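Long-range contacts in particle-associated lyase (Acinetobacter bacteriophage AP22, PDB 4Y9V), which probably cleaves the capsular polysaccharide of Acinetobacter baumannii as a lyase of the phage tailspike, helping the phage through the capsule: residues Ile439-Ala444 / Ile479-Val484; Trp471-Asp476 / Tyr507-Thr512. One frame throughout, in Å; residues are numbered along the deposited sequence. Where two conformers were deposited one is given.

Contact 1 (Ile439-Ala444 / Ile479-Val484); sequences IRQSNA and IGRYTV
Arg-481 reaches from its loop to the turn that follows strand 435-441, and its guanidinium donates to two successive backbone carbonyls there. NH2 gives a hydrogen bond of 3.1 Å to Ser-442 O, which lies at the edge of the guanidinium near its plane, and NH1 gives one of 3.0 Å to Asn-443 O. Both are moderately bent, with N-H...O angles close to 150°. Over one face of the group sits Asn-443 OD1, 3.6 Å from Arg-481 CZ; the amide stands almost upright on the guanidinium, and OD1 also bonds Thr-478 OG1. Tyr-482 CE2 lies over the rim of the opposite face. With Asp-476 as a further partner of NH2, an arginine, flat and rich in N-H groups, suits this place.

The segments join a strand end to a loop of the next coil in a pectin lyase-like right-handed beta-helix. Gln-441 heads toward 479-484, and with CG anti to its backbone N (chi1 178°) and the chain extended, its amide reaches Val-484 and Tyr-482. CB lies 3.9 Å from Val-484 CG2, and CG passes Arg-481 NH2. Glutamine suits this buried spot by carrying acceptor and donor together: OE1 touches Val-484 CG2 while accepting from a water that also donates to Thr-483 O, and NE2 donates to Leu-445 O and Glu-447 O. NE2 also comes within 3.8 Å of Tyr-482 CD2; the planes are nearly parallel, but the amide is not stacked on the ring.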
ATOM      1  N   ILE A 439       9.486 -25.314   0.821  0.80  4.72           N
ATOM      2  CA  ILE A 439      10.889 -25.030   1.135  0.80  4.94           C
ATOM      3  C   ILE A 439      11.583 -26.406   1.246  0.80  4.73           C
ATOM      4  O   ILE A 439      11.122 -27.250   2.021  0.80  5.36           O
ATOM      5  CB  ILE A 439      11.050 -24.251   2.434  0.80  5.36           C
ATOM      6  CG1 ILE A 439      10.230 -22.933   2.450  0.80  6.95           C
ATOM      7  CG2 ILE A 439      12.547 -24.046   2.736  0.80  7.64           C
ATOM      8  CD1 ILE A 439      10.747 -21.892   1.457  0.80  8.74           C
ATOM      9  N   ARG A 440      12.683 -26.591   0.508  1.00  4.73           N
ATOM     10  CA  ARG A 440      13.496 -27.774   0.620  1.00  5.04           C
ATOM     11  C   ARG A 440      14.927 -27.408   0.982  1.00  5.15           C
ATOM     12  O   ARG A 440      15.456 -26.411   0.500  1.00  6.48           O
ATOM     13  CB  ARG A 440      13.547 -28.592  -0.668  1.00  5.56           C
ATOM     14  CG  ARG A 440      12.188 -29.047  -1.210  1.00  6.02           C
ATOM     15  CD  ARG A 440      11.455 -30.019  -0.337  1.00  5.79           C
ATOM     16  NE  ARG A 440      12.099 -31.330  -0.153  1.00  5.63           N
ATOM     17  CZ  ARG A 440      11.913 -32.357  -0.970  1.00  5.71           C
ATOM     18  NH1 ARG A 440      11.247 -32.258  -2.094  1.00  5.91           N
ATOM     19  NH2 ARG A 440      12.431 -33.554  -0.617  1.00  6.16           N
ATOM     20  N   GLN A 441      15.552 -28.236   1.800  1.00  5.19           N
ATOM     21  CA  GLN A 441      17.009 -28.219   1.956  1.00  5.54           C
ATOM     22  C   GLN A 441      17.630 -28.958   0.794  1.00  5.78           C
ATOM     23  O   GLN A 441      17.215 -30.069   0.454  1.00  6.87           O
ATOM     24  CB  GLN A 441      17.411 -28.801   3.307  1.00  5.98           C
ATOM     25  CG  GLN A 441      18.914 -28.849   3.514  1.00  6.23           C
ATOM     26  CD  GLN A 441      19.289 -29.267   4.930  1.00  6.48           C
ATOM     27  OE1 GLN A 441      18.497 -29.100   5.863  1.00  7.67           O
ATOM     28  NE2 GLN A 441      20.501 -29.773   5.079  1.00  6.87           N
ATOM     29  N   SER A 442      18.649 -28.379   0.171  1.00  5.85           N
ATOM     30  CA  SER A 442      19.361 -29.051  -0.901  1.00  6.59           C
ATOM     31  C   SER A 442      20.105 -30.282  -0.373  1.00  6.00           C
ATOM     32  O   SER A 442      20.706 -30.249   0.681  1.00  6.72           O
ATOM     33  CB  SER A 442      20.409 -28.084  -1.461  1.00  8.05           C
ATOM     34  OG  SER A 442      21.126 -28.721  -2.485  1.00  9.02           O
ATOM     35  N   ASN A 443      20.150 -31.317  -1.217  1.00  6.53           N
ATOM     36  CA  ASN A 443      21.033 -32.437  -0.892  1.00  6.63           C
ATOM     37  C   ASN A 443      22.480 -32.011  -0.840  1.00  7.26           C
ATOM     38  O   ASN A 443      23.287 -32.678  -0.145  1.00  8.59           O
ATOM     39  CB  ASN A 443      20.819 -33.598  -1.869  1.00  7.44           C
ATOM     40  CG  ASN A 443      19.582 -34.374  -1.476  1.00  7.51           C
ATOM     41  OD1 ASN A 443      19.382 -34.644  -0.274  1.00 10.86           O
ATOM     42  ND2 ASN A 443      18.754 -34.777  -2.390  1.00  8.60           N
ATOM     43  N   ALA A 444      22.868 -30.915  -1.490  1.00  7.15           N
ATOM     44  CA  ALA A 444      24.263 -30.449  -1.454  1.00  8.69           C
ATOM     45  C   ALA A 444      24.626 -29.865  -0.108  1.00  8.51           C
ATOM     46  O   ALA A 444      25.808 -29.683   0.130  1.00 11.40           O
ATOM     47  CB  ALA A 444      24.471 -29.430  -2.576  1.00 10.86           C
ATOM     48  N   ILE A 479      14.415 -37.531   2.228  1.00  6.90           N
ATOM     49  CA  ILE A 479      13.494 -37.724   3.339  1.00  8.30           C
ATOM     50  C   ILE A 479      14.141 -38.630   4.372  1.00  8.04           C
ATOM     51  O   ILE A 479      14.626 -39.743   4.034  1.00 10.94           O
ATOM     52  CB  ILE A 479      12.173 -38.371   2.857  1.00 12.01           C
ATOM     53  CG1 ILE A 479      11.583 -37.771   1.613  1.00 10.46           C
ATOM     54  CG2 ILE A 479      11.225 -38.470   4.045  1.00 16.74           C
ATOM     55  CD1 ILE A 479      11.300 -36.355   1.825  1.00 12.16           C
ATOM     56  N   GLY A 480      14.222 -38.191   5.609  1.00  7.76           N
ATOM     57  CA  GLY A 480      14.836 -38.961   6.667  1.00  8.76           C
ATOM     58  C   GLY A 480      16.308 -38.759   6.845  1.00  8.47           C
ATOM     59  O   GLY A 480      16.897 -39.379   7.742  1.00 10.71           O
ATOM     60  N   ARG A 481      16.939 -37.894   6.073  1.00  7.19           N
ATOM     61  CA  ARG A 481      18.357 -37.594   6.254  1.00  7.12           C
ATOM     62  C   ARG A 481      18.525 -36.667   7.422  1.00  7.26           C
ATOM     63  O   ARG A 481      18.954 -37.082   8.501  1.00  9.28           O
ATOM     64  CB  ARG A 481      18.957 -37.060   4.945  1.00  7.07           C
ATOM     65  CG  ARG A 481      20.422 -36.666   5.090  1.00  7.66           C
ATOM     66  CD  ARG A 481      21.013 -36.093   3.819  1.00  7.77           C
ATOM     67  NE  ARG A 481      20.426 -34.774   3.542  1.00  7.14           N
ATOM     68  CZ  ARG A 481      21.029 -33.847   2.783  1.00  7.01           C
ATOM     69  NH1 ARG A 481      22.191 -34.099   2.208  1.00  7.83           N
ATOM     70  NH2 ARG A 481      20.435 -32.648   2.668  1.00  6.90           N
ATOM     71  N   TYR A 482      18.125 -35.375   7.271  1.00  6.72           N
ATOM     72  CA  TYR A 482      18.081 -34.446   8.368  1.00  6.91           C
ATOM     73  C   TYR A 482      16.645 -33.993   8.550  1.00  6.76           C
ATOM     74  O   TYR A 482      15.846 -33.940   7.620  1.00  7.72           O
ATOM     75  CB  TYR A 482      18.958 -33.179   8.095  1.00  7.79           C
ATOM     76  CG  TYR A 482      20.379 -33.529   7.780  1.00  8.01           C
ATOM     77  CD1 TYR A 482      21.200 -34.136   8.720  1.00 10.18           C
ATOM     78  CD2 TYR A 482      20.942 -33.306   6.520  1.00  8.06           C
ATOM     79  CE1 TYR A 482      22.514 -34.490   8.452  1.00 11.07           C
ATOM     80  CE2 TYR A 482      22.231 -33.660   6.205  1.00  9.31           C
ATOM     81  CZ  TYR A 482      23.011 -34.258   7.175  1.00 10.01           C
ATOM     82  OH  TYR A 482      24.315 -34.659   6.958  1.00 13.55           O
ATOM     83  N   THR A 483      16.345 -33.558   9.787  1.00  7.20           N
ATOM     84  CA  THR A 483      15.157 -32.736  10.027  1.00  6.89           C
ATOM     85  C   THR A 483      15.516 -31.298   9.697  1.00  6.65           C
ATOM     86  O   THR A 483      16.535 -30.776  10.176  1.00  7.29           O
ATOM     87  CB  THR A 483      14.725 -32.873  11.493  1.00  7.64           C
ATOM     88  OG1 THR A 483      14.248 -34.220  11.647  1.00 10.45           O
ATOM     89  CG2 THR A 483      13.632 -31.917  11.835  1.00  8.33           C
ATOM     90  N   VAL A 484      14.679 -30.643   8.890  1.00  6.20           N
ATOM     91  CA  VAL A 484      14.777 -29.188   8.722  1.00  6.00           C
ATOM     92  C   VAL A 484      14.070 -28.577   9.926  1.00  5.87           C
ATOM     93  O   VAL A 484      12.875 -28.827  10.087  1.00  6.19           O
ATOM     94  CB  VAL A 484      14.140 -28.719   7.414  1.00  6.16           C
ATOM     95  CG1 VAL A 484      14.143 -27.211   7.358  1.00  6.78           C
ATOM     96  CG2 VAL A 484      14.879 -29.335   6.218  1.00  7.08           C
TER
HETATM   97  O   HOH W   1      18.590 -29.742   8.481  1.00  8.77           O

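Contact 2 (Trp471-Asp476 / Tyr507-Thr512); sequences WAWVED and YPSQST
Trp-473 lays one face of its indole against the edge of Tyr-507, an edge-to-face pair with ring centroids of the pyrrole and phenol 5.1 Å apart and planes at 69°. The two side chains run side by side in the same direction, with Trp-473 CD1 3.6 Å from Tyr-507 CB; Tyr-507 CD2 lies near the rim of its face, and Glu-475 CB sits over the rim of the other. Tryptophan suits the place because it adds a donor to this broad apolar surface: NE1 makes a nearly straight hydrogen bond of 2.8 Å to Ser-509 OG, which lies in the ring plane.

Strand 470-476 is the last of its parallel sheet within the chain, in a pectin lyase-like beta-helix, and the loop 507-512 runs along it, Tyr-507 N bonding Ala-472 O. Three residues along the strand from Ala-472, Glu-475 bends at chi2 (51°) to present its buried carboxylate to four donors, which would probably stabilise its charged form. OE2 accepts from Ser-511 OG at 2.7 Å, above the carboxylate plane, and from Asp-476 N on the same face. OE1 takes Ser-511 N on its syn lone pair and, on its anti one, Ser-509 OG at 2.6 Å; serine suits position 509 because its hydroxyl accepts from Trp-473 NE1 while donating to Glu-475 OE1.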
ATOM      1  N   TRP A 471      -0.851 -26.811   0.699  1.00  4.61           N
ATOM      2  CA  TRP A 471      -0.594 -25.391   0.917  1.00  4.38           C
ATOM      3  C   TRP A 471       0.839 -25.152   1.396  1.00  4.33           C
ATOM      4  O   TRP A 471       1.509 -24.267   0.854  1.00  5.50           O
ATOM      5  CB  TRP A 471      -1.630 -24.791   1.881  1.00  4.50           C
ATOM      6  CG  TRP A 471      -2.949 -24.515   1.202  1.00  4.64           C
ATOM      7  CD1 TRP A 471      -4.026 -25.348   1.092  1.00  4.72           C
ATOM      8  CD2 TRP A 471      -3.279 -23.319   0.517  1.00  4.66           C
ATOM      9  NE1 TRP A 471      -5.030 -24.718   0.379  1.00  5.09           N
ATOM     10  CE2 TRP A 471      -4.603 -23.463   0.012  1.00  4.83           C
ATOM     11  CE3 TRP A 471      -2.609 -22.104   0.294  1.00  4.91           C
ATOM     12  CZ2 TRP A 471      -5.243 -22.460  -0.706  1.00  5.23           C
ATOM     13  CZ3 TRP A 471      -3.263 -21.098  -0.413  1.00  5.37           C
ATOM     14  CH2 TRP A 471      -4.565 -21.278  -0.909  1.00  5.56           C
ATOM     15  N   ALA A 472       1.315 -25.877   2.406  1.00  4.53           N
ATOM     16  CA  ALA A 472       2.656 -25.681   2.941  1.00  4.44           C
ATOM     17  C   ALA A 472       3.384 -27.013   3.120  1.00  4.49           C
ATOM     18  O   ALA A 472       2.808 -27.970   3.636  1.00  5.06           O
ATOM     19  CB  ALA A 472       2.599 -24.979   4.302  1.00  5.10           C
ATOM     20  N   TRP A 473       4.673 -27.012   2.760  1.00  4.47           N
ATOM     21  CA  TRP A 473       5.541 -28.168   3.019  1.00  4.66           C
ATOM     22  C   TRP A 473       6.970 -27.662   3.177  1.00  4.59           C
ATOM     23  O   TRP A 473       7.401 -26.790   2.421  1.00  5.07           O
ATOM     24  CB  TRP A 473       5.471 -29.173   1.887  1.00  4.98           C
ATOM     25  CG  TRP A 473       6.181 -30.463   2.167  1.00  5.02           C
ATOM     26  CD1 TRP A 473       6.206 -31.183   3.330  1.00  5.62           C
ATOM     27  CD2 TRP A 473       6.949 -31.224   1.218  1.00  5.51           C
ATOM     28  NE1 TRP A 473       6.938 -32.329   3.174  1.00  5.70           N
ATOM     29  CE2 TRP A 473       7.410 -32.390   1.893  1.00  5.71           C
ATOM     30  CE3 TRP A 473       7.304 -31.041  -0.126  1.00  6.10           C
ATOM     31  CZ2 TRP A 473       8.186 -33.356   1.245  1.00  6.72           C
ATOM     32  CZ3 TRP A 473       8.070 -31.989  -0.762  1.00  7.70           C
ATOM     33  CH2 TRP A 473       8.521 -33.132  -0.064  1.00  7.72           C
ATOM     34  N   VAL A 474       7.691 -28.214   4.154  1.00  4.71           N
ATOM     35  CA  VAL A 474       9.105 -27.927   4.414  1.00  4.73           C
ATOM     36  C   VAL A 474       9.771 -29.273   4.673  1.00  5.01           C
ATOM     37  O   VAL A 474       9.310 -30.008   5.536  1.00  5.68           O
ATOM     38  CB  VAL A 474       9.267 -26.998   5.629  1.00  5.22           C
ATOM     39  CG1 VAL A 474      10.747 -26.766   5.917  1.00  5.98           C
ATOM     40  CG2 VAL A 474       8.529 -25.686   5.439  1.00  5.91           C
ATOM     41  N   GLU A 475      10.869 -29.596   3.958  1.00  4.79           N
ATOM     42  CA  GLU A 475      11.482 -30.897   4.149  1.00  5.13           C
ATOM     43  C   GLU A 475      12.910 -30.910   3.577  1.00  5.05           C
ATOM     44  O   GLU A 475      13.237 -30.175   2.634  1.00  5.65           O
ATOM     45  CB  GLU A 475      10.615 -31.989   3.502  1.00  5.44           C
ATOM     46  CG  GLU A 475      11.025 -33.444   3.864  1.00  5.75           C
ATOM     47  CD  GLU A 475      11.162 -33.634   5.339  1.00  5.79           C
ATOM     48  OE1 GLU A 475      10.137 -33.909   6.008  1.00  6.73           O
ATOM     49  OE2 GLU A 475      12.289 -33.461   5.868  1.00  5.94           O
ATOM     50  N   ASP A 476      13.713 -31.816   4.122  1.00  5.07           N
ATOM     51  CA  ASP A 476      15.050 -32.060   3.584  1.00  5.19           C
ATOM     52  C   ASP A 476      14.946 -32.617   2.155  1.00  5.33           C
ATOM     53  O   ASP A 476      13.916 -33.145   1.748  1.00  6.13           O
ATOM     54  CB  ASP A 476      15.817 -33.010   4.504  1.00  5.43           C
ATOM     55  CG  ASP A 476      17.324 -33.025   4.277  1.00  5.68           C
ATOM     56  OD1 ASP A 476      17.858 -32.116   3.571  1.00  6.68           O
ATOM     57  OD2 ASP A 476      17.982 -33.971   4.800  1.00  6.71           O
ATOM     58  N   TYR A 507       1.632 -30.522   4.544  1.00  5.00           N
ATOM     59  CA  TYR A 507       1.923 -31.872   4.090  1.00  5.26           C
ATOM     60  C   TYR A 507       2.734 -32.602   5.165  1.00  5.33           C
ATOM     61  O   TYR A 507       3.742 -32.070   5.636  1.00  5.41           O
ATOM     62  CB  TYR A 507       2.675 -31.839   2.748  1.00  5.85           C
ATOM     63  CG  TYR A 507       2.715 -33.211   2.153  1.00  7.45           C
ATOM     64  CD1 TYR A 507       1.670 -33.631   1.350  1.00  8.34           C
ATOM     65  CD2 TYR A 507       3.714 -34.136   2.463  1.00 10.70           C
ATOM     66  CE1 TYR A 507       1.633 -34.892   0.798  1.00 12.67           C
ATOM     67  CE2 TYR A 507       3.658 -35.414   1.972  1.00 14.46           C
ATOM     68  CZ  TYR A 507       2.622 -35.791   1.157  1.00 16.04           C
ATOM     69  OH  TYR A 507       2.617 -37.089   0.624  1.00 23.80           O
ATOM     70  N   PRO A 508       2.334 -33.838   5.518  1.00  5.59           N
ATOM     71  CA  PRO A 508       3.011 -34.560   6.610  1.00  5.99           C
ATOM     72  C   PRO A 508       4.251 -35.306   6.137  1.00  5.93           C
ATOM     73  O   PRO A 508       4.169 -36.149   5.266  1.00  7.76           O
ATOM     74  CB  PRO A 508       1.936 -35.560   7.048  1.00  7.16           C
ATOM     75  CG  PRO A 508       1.123 -35.819   5.841  1.00  8.06           C
ATOM     76  CD  PRO A 508       1.070 -34.501   5.101  1.00  6.86           C
ATOM     77  N   SER A 509       5.373 -35.029   6.793  1.00  6.14           N
ATOM     78  CA  SER A 509       6.609 -35.793   6.617  1.00  6.10           C
ATOM     79  C   SER A 509       7.467 -35.499   7.832  1.00  5.98           C
ATOM     80  O   SER A 509       7.104 -34.740   8.718  1.00  6.45           O
ATOM     81  CB  SER A 509       7.291 -35.447   5.276  1.00  6.91           C
ATOM     82  OG  SER A 509       7.648 -34.082   5.230  1.00  7.29           O
ATOM     83  N   GLN A 510       8.670 -36.098   7.859  1.00  6.24           N
ATOM     84  CA  GLN A 510       9.497 -36.028   9.068  1.00  6.59           C
ATOM     85  C   GLN A 510       9.604 -34.610   9.624  1.00  6.18           C
ATOM     86  O   GLN A 510       9.427 -34.405  10.838  1.00  6.75           O
ATOM     87  CB  GLN A 510      10.879 -36.599   8.781  1.00  7.17           C
ATOM     88  CG  GLN A 510      11.813 -36.494   9.966  1.00  7.87           C
ATOM     89  CD  GLN A 510      13.078 -37.303   9.810  1.00  7.99           C
ATOM     90  OE1 GLN A 510      13.026 -38.447   9.388  1.00  9.53           O
ATOM     91  NE2 GLN A 510      14.228 -36.726  10.162  1.00  9.27           N
ATOM     92  N   SER A 511       9.982 -33.645   8.789  1.00  6.08           N
ATOM     93  CA  SER A 511      10.238 -32.323   9.368  1.00  5.74           C
ATOM     94  C   SER A 511       8.969 -31.642   9.843  1.00  5.62           C
ATOM     95  O   SER A 511       8.999 -30.967  10.888  1.00  6.13           O
ATOM     96  CB  SER A 511      10.971 -31.418   8.356  1.00  5.87           C
ATOM     97  OG  SER A 511      12.278 -31.930   8.086  1.00  6.23           O
ATOM     98  N   THR A 512       7.858 -31.756   9.122  1.00  5.53           N
ATOM     99  CA  THR A 512       6.640 -31.091   9.546  1.00  5.64           C
ATOM    100  C   THR A 512       5.971 -31.790  10.746  1.00  6.23           C
ATOM    101  O   THR A 512       5.108 -31.162  11.387  1.00  7.18           O
ATOM    102  CB  THR A 512       5.634 -30.915   8.403  1.00  5.68           C
ATOM    103  OG1 THR A 512       5.319 -32.214   7.902  1.00  6.08           O
ATOM    104  CG2 THR A 512       6.162 -30.015   7.306  1.00  6.05           C
TER

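In the fold
Contacts 1 and 2 lie with their centres about 10 Å apart, on the same side of the chain's centre and within one region of the beta-helix. Along the chain their segments alternate: 439-444, 471-476, 479-484, then 507-512. Strands 435-441 and 470-476 are parallel neighbours in one sheet, and each contact sets the end or flank of a strand against a loop that comes later in the sequence. Asp-476 joins the two directly, through a salt bridge from its OD1 to Arg-481 NH2 and a probable hydrogen bond from Arg-440 NH2 to its carbonyl O, while Ser-511 OG receives Val-484 N. Successive coils are thereby tied together through their loops, well away along the helix from the bound glycan.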